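Local coordinates for protein beta-galactosidase/beta-glucuronidase (Faecalibacterium prausnitzii L2-6, PDB 6MVF) that binds flavin mononucleotide and is a glycoside hydrolase family 2 enzyme, probably cleaving beta-glucuronides in the human gut, at residues 217-222 / 252-257. Sequence-based numbering, arbitrary orientation.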
loop_
_atom_site.group_PDB
_atom_site.type_symbol
_atom_site.label_atom_id
_atom_site.label_comp_id
_atom_site.label_asym_id
_atom_site.label_seq_id
_atom_site.Cartn_x
_atom_site.Cartn_y
_atom_site.Cartn_z
ATOM N N GLU A 217 1.762 20.922 -15.650
ATOM C CA GLU A 217 2.020 20.720 -14.228
ATOM C C GLU A 217 3.514 20.532 -14.002
ATOM O O GLU A 217 4.178 19.834 -14.773
ATOM C CB GLU A 217 1.236 19.509 -13.698
ATOM C CG GLU A 217 -0.276 19.716 -13.750
ATOM C CD GLU A 217 -1.089 18.436 -13.566
ATOM O OE1 GLU A 217 -0.508 17.319 -13.579
ATOM O OE2 GLU A 217 -2.330 18.552 -13.414
ATOM N N ASP A 218 4.039 21.175 -12.957
ATOM C CA ASP A 218 5.467 21.148 -12.635
ATOM C C ASP A 218 5.793 19.796 -11.998
ATOM O O ASP A 218 4.911 18.951 -11.826
ATOM C CB ASP A 218 5.818 22.367 -11.768
ATOM C CG ASP A 218 5.296 22.275 -10.321
ATOM O OD1 ASP A 218 4.693 21.263 -9.907
ATOM O OD2 ASP A 218 5.486 23.255 -9.576
ATOM N N PRO A 219 7.065 19.538 -11.656
ATOM C CA PRO A 219 7.401 18.215 -11.092
ATOM C C PRO A 219 6.599 17.849 -9.856
ATOM O O PRO A 219 6.366 16.660 -9.606
ATOM C CB PRO A 219 8.897 18.346 -10.791
ATOM C CG PRO A 219 9.398 19.332 -11.831
ATOM C CD PRO A 219 8.284 20.318 -11.980
ATOM N N TYR A 220 6.131 18.838 -9.102
ATOM C CA TYR A 220 5.411 18.636 -7.851
ATOM C C TYR A 220 3.897 18.566 -8.040
ATOM O O TYR A 220 3.171 18.463 -7.046
ATOM C CB TYR A 220 5.803 19.748 -6.853
ATOM C CG TYR A 220 7.289 20.077 -6.959
ATOM C CD1 TYR A 220 8.248 19.315 -6.286
ATOM C CD2 TYR A 220 7.737 21.117 -7.787
ATOM C CE1 TYR A 220 9.622 19.593 -6.429
ATOM C CE2 TYR A 220 9.093 21.403 -7.935
ATOM C CZ TYR A 220 10.035 20.640 -7.259
ATOM O OH TYR A 220 11.383 20.932 -7.417
ATOM N N GLY A 221 3.402 18.604 -9.283
ATOM C CA GLY A 221 1.983 18.489 -9.563
ATOM C C GLY A 221 1.202 19.790 -9.692
ATOM O O GLY A 221 0.019 19.742 -10.046
ATOM N N CYS A 222 1.814 20.940 -9.425
ATOM C CA CYS A 222 1.122 22.227 -9.478
ATOM C C CYS A 222 1.055 22.772 -10.899
ATOM O O CYS A 222 2.053 22.767 -11.632
ATOM C CB CYS A 222 1.834 23.264 -8.601
ATOM S SG CYS A 222 2.048 22.819 -6.872
ATOM N N ASN A 252 14.217 16.198 -14.192
ATOM C CA ASN A 252 12.993 16.925 -13.846
ATOM C C ASN A 252 11.944 16.787 -14.945
ATOM O O ASN A 252 12.235 16.971 -16.131
ATOM C CB ASN A 252 13.293 18.403 -13.606
ATOM C CG ASN A 252 14.200 18.632 -12.404
ATOM O OD1 ASN A 252 13.851 18.294 -11.271
ATOM N ND2 ASN A 252 15.364 19.220 -12.648
ATOM N N LEU A 253 10.717 16.467 -14.557
ATOM C CA LEU A 253 9.660 16.218 -15.524
ATOM C C LEU A 253 8.496 17.179 -15.307
ATOM O O LEU A 253 8.113 17.470 -14.169
ATOM C CB LEU A 253 9.168 14.767 -15.443
ATOM C CG LEU A 253 10.198 13.736 -15.867
ATOM C CD1 LEU A 253 9.742 12.325 -15.554
ATOM C CD2 LEU A 253 10.464 13.882 -17.343
ATOM N N TYR A 254 7.950 17.678 -16.410
ATOM C CA TYR A 254 6.654 18.335 -16.432
ATOM C C TYR A 254 5.612 17.384 -17.013
ATOM O O TYR A 254 5.932 16.397 -17.681
ATOM C CB TYR A 254 6.712 19.635 -17.244
ATOM C CG TYR A 254 7.599 20.680 -16.596
ATOM C CD1 TYR A 254 8.991 20.618 -16.699
ATOM C CD2 TYR A 254 7.045 21.720 -15.866
ATOM C CE1 TYR A 254 9.788 21.572 -16.090
ATOM C CE2 TYR A 254 7.827 22.668 -15.276
ATOM C CZ TYR A 254 9.189 22.595 -15.381
ATOM O OH TYR A 254 9.943 23.559 -14.764
ATOM N N THR A 255 4.347 17.694 -16.748
ATOM C CA THR A 255 3.225 16.919 -17.264
ATOM C C THR A 255 2.349 17.842 -18.095
ATOM O O THR A 255 1.789 18.811 -17.572
ATOM C CB THR A 255 2.416 16.282 -16.125
ATOM O OG1 THR A 255 3.264 15.414 -15.366
ATOM C CG2 THR A 255 1.255 15.482 -16.685
ATOM N N VAL A 256 2.225 17.542 -19.378
ATOM C CA VAL A 256 1.286 18.249 -20.239
ATOM C C VAL A 256 -0.013 17.456 -20.261
ATOM O O VAL A 256 -0.018 16.265 -20.576
ATOM C CB VAL A 256 1.856 18.442 -21.651
ATOM C CG1 VAL A 256 0.875 19.214 -22.521
ATOM C CG2 VAL A 256 3.200 19.171 -21.578
ATOM N N VAL A 257 -1.109 18.106 -19.888
ATOM C CA VAL A 257 -2.432 17.504 -19.863
ATOM C C VAL A 257 -3.264 18.182 -20.940
ATOM O O VAL A 257 -3.189 19.406 -21.101
ATOM C CB VAL A 257 -3.075 17.668 -18.472
ATOM C CG1 VAL A 257 -4.502 17.108 -18.464
ATOM C CG2 VAL A 257 -2.187 17.005 -17.399
#
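Glu217 and Thr255 form an antiparallel hydrogen-bonded pair, joined by two backbone bonds: Glu217 N gives its hydrogen to Thr255 O at 2.9 Å, and Thr255 N returns one to Glu217 O. Both are nearly straight. The two side chains lie on the same face of the sheet, where the Glu217 chain, extended beyond CG, crosses that of Thr255 obliquely, OE1 coming to 4.0 Å from Thr255 CB and CG2. Thr255 OG1 is hydrogen-bonded to Asn273 OD1 on strand 265-274. Beyond the pair the chain at Pro219 departs from strand geometry but stays close, its CA 3.2 Å from Leu253 O in a CA-H...O contact. The proline also meets Tyr254: CD sits 4.2 Å from the ring centroid, 16° off the normal, a CH-pi contact over one face and offset toward the rim. With CG beside its backbone N (chi1 -66°), Tyr254 carries its ring along Asp218, so that CD2 lies 3.6 Å from Asp218 CA, while the hydroxyl reaches the backbone N of Glu244. An alanine in place of Tyr254 would probably leave Pro219 CD without the ring beneath it and Glu244 N without its hydroxyl partner. Asp218 turns its carboxylate back into its own loop, CG standing between N and the carbonyl carbon (chi1 73°); OD1 accepts Cys222 N at 2.9 Å, met from above the carboxylate plane, and a weak bond from Tyr220 N. Asp218 to Gly221 make a type I beta turn in the hairpin between strands 211-217 and 223-230, and 252-257 runs beside its first strand, in the immunoglobulin-like beta-sandwich domain that, in this family, lies between the sugar-binding domain and the TIM barrel.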